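Local coordinates for protein glycoside Hydrolase (Bacteroides uniformis, PDB 5TA0) that probably hydrolyses agarose chains as a family 86 glycoside hydrolase, here a point variant bound to neoagarooctaose, at residues V528-A532 with V635-I639. Residues are numbered along the deposited sequence; the frame is centred on the assembly and turned at random.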
loop_
_atom_site.group_PDB
_atom_site.type_symbol
_atom_site.label_atom_id
_atom_site.label_comp_id
_atom_site.label_asym_id
_atom_site.label_seq_id
_atom_site.Cartn_x
_atom_site.Cartn_y
_atom_site.Cartn_z
ATOM N N VAL A 528 15.450 -5.930 -12.645
ATOM C CA VAL A 528 15.599 -7.025 -11.688
ATOM C C VAL A 528 16.167 -6.444 -10.403
ATOM O O VAL A 528 17.105 -5.631 -10.434
ATOM C CB VAL A 528 16.487 -8.179 -12.237
ATOM C CG1 VAL A 528 16.505 -9.343 -11.289
ATOM C CG2 VAL A 528 15.952 -8.690 -13.576
ATOM N N LYS A 529 15.613 -6.860 -9.273
ATOM C CA LYS A 529 16.062 -6.421 -7.948
ATOM C C LYS A 529 16.791 -7.557 -7.251
ATOM O O LYS A 529 16.278 -8.692 -7.184
ATOM C CB LYS A 529 14.872 -5.956 -7.132
ATOM C CG LYS A 529 15.243 -5.313 -5.828
ATOM C CD LYS A 529 14.017 -4.690 -5.205
ATOM C CE LYS A 529 14.339 -3.985 -3.907
ATOM N NZ LYS A 529 13.128 -3.263 -3.440
ATOM N N TYR A 530 17.979 -7.252 -6.729
ATOM C CA TYR A 530 18.854 -8.235 -6.098
ATOM C C TYR A 530 19.084 -7.879 -4.640
ATOM O O TYR A 530 19.168 -6.701 -4.292
ATOM C CB TYR A 530 20.177 -8.331 -6.845
ATOM C CG TYR A 530 20.063 -8.884 -8.236
ATOM C CD1 TYR A 530 20.114 -10.251 -8.472
ATOM C CD2 TYR A 530 19.907 -8.044 -9.329
ATOM C CE1 TYR A 530 19.982 -10.774 -9.754
ATOM C CE2 TYR A 530 19.810 -8.563 -10.622
ATOM C CZ TYR A 530 19.831 -9.919 -10.825
ATOM O OH TYR A 530 19.746 -10.435 -12.106
ATOM N N TYR A 531 19.186 -8.911 -3.810
ATOM C CA TYR A 531 19.328 -8.750 -2.369
ATOM C C TYR A 531 20.722 -9.164 -1.931
ATOM O O TYR A 531 21.379 -9.948 -2.601
ATOM C CB TYR A 531 18.247 -9.580 -1.663
ATOM C CG TYR A 531 16.877 -9.097 -2.048
ATOM C CD1 TYR A 531 16.268 -8.063 -1.355
ATOM C CD2 TYR A 531 16.230 -9.624 -3.149
ATOM C CE1 TYR A 531 15.029 -7.555 -1.755
ATOM C CE2 TYR A 531 14.985 -9.147 -3.548
ATOM C CZ TYR A 531 14.394 -8.116 -2.835
ATOM O OH TYR A 531 13.169 -7.597 -3.246
ATOM N N ALA A 532 21.169 -8.622 -0.820
ATOM C CA ALA A 532 22.471 -8.977 -0.243
ATOM C C ALA A 532 22.379 -10.273 0.557
ATOM O O ALA A 532 21.300 -10.774 0.906
ATOM C CB ALA A 532 22.966 -7.851 0.638
ATOM N N VAL A 635 21.088 -3.386 2.150
ATOM C CA VAL A 635 21.704 -3.000 0.896
ATOM C C VAL A 635 21.139 -3.909 -0.176
ATOM O O VAL A 635 21.274 -5.124 -0.096
ATOM C CB VAL A 635 23.240 -3.096 0.951
ATOM C CG1 VAL A 635 23.829 -2.718 -0.395
ATOM C CG2 VAL A 635 23.781 -2.198 2.065
ATOM N N THR A 636 20.428 -3.296 -1.125
ATOM C CA THR A 636 19.855 -4.018 -2.273
ATOM C C THR A 636 20.205 -3.266 -3.538
ATOM O O THR A 636 20.755 -2.179 -3.495
ATOM C CB THR A 636 18.333 -4.224 -2.111
ATOM O OG1 THR A 636 17.652 -2.957 -2.125
ATOM C CG2 THR A 636 18.020 -4.950 -0.811
ATOM N N MET A 637 19.885 -3.839 -4.688
ATOM C CA MET A 637 20.279 -3.211 -5.968
ATOM C C MET A 637 19.247 -3.493 -7.039
ATOM O O MET A 637 18.828 -4.622 -7.221
ATOM C CB MET A 637 21.654 -3.710 -6.394
ATOM C CG MET A 637 22.190 -3.059 -7.662
ATOM S SD MET A 637 23.971 -3.298 -7.878
ATOM C CE MET A 637 23.996 -5.066 -8.166
ATOM N N GLN A 638 18.860 -2.460 -7.766
ATOM C CA GLN A 638 18.068 -2.603 -8.996
ATOM C C GLN A 638 18.976 -2.529 -10.211
ATOM O O GLN A 638 19.815 -1.634 -10.322
ATOM C CB GLN A 638 17.024 -1.496 -9.109
ATOM C CG GLN A 638 15.893 -1.614 -8.103
ATOM C CD GLN A 638 15.216 -0.289 -7.930
ATOM O OE1 GLN A 638 15.769 0.594 -7.265
ATOM N NE2 GLN A 638 14.043 -0.118 -8.529
ATOM N N ILE A 639 18.803 -3.491 -11.098
ATOM C CA ILE A 639 19.491 -3.555 -12.396
ATOM C C ILE A 639 18.432 -3.353 -13.474
ATOM O O ILE A 639 17.368 -3.967 -13.408
ATOM C CB ILE A 639 20.171 -4.941 -12.550
ATOM C CG1 ILE A 639 21.242 -5.127 -11.465
ATOM C CG2 ILE A 639 20.773 -5.145 -13.934
ATOM C CD1 ILE A 639 22.409 -4.178 -11.536
#
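Val635 touches Ala532 through its carbonyl O, which lies 3.3 Å from Ala532 CB. At Thr636 the methyl does the touching: CG2 rests 3.6 Å from CD1 of Tyr531, the two side chains running alongside each other in the same direction. With chi1 at 65°, OG1 sits between the backbone N and the carbonyl carbon, while CG2 is turned to the tyrosine. Met637 forms a hydrogen-bonded antiparallel pair with Tyr530; its N donates to Tyr530 O (3.0 Å), and its O accepts from Tyr530 N at 2.8 Å. That same O also receives a CA-H...O contact from Lys529. Gln638 lies opposite Lys529 in a non-hydrogen-bonded pair, and its amide is held by Glu527 and Arg563. Ile639 forms the next hydrogen-bonded pair, with Val528, its N giving Val528 O a nearly straight bond (2.8 Å, 176°) and its O accepting from Val528 N. Its CG1 branch packs obliquely against the Tyr530 ring, 3.8 Å from CE2. An alanine in place of Tyr530 would probably leave Ile639 CG1 without this aromatic neighbour and Lys553 N without the hydroxyl that it meets. Strand 523-538 lies between strands 34-37 and 631-642 in a five-stranded mixed sheet, and 631-642 is its middle strand. The face with Tyr530 and Met637 packs on Ile549 of strand 545-549, as in a beta-sandwich, whereas Lys529 and Tyr531 reach helix 298-315 of the catalytic barrel, where Lys529 salt-bridges Asp305 and Glu308 and Tyr531 OH bonds to Glu308.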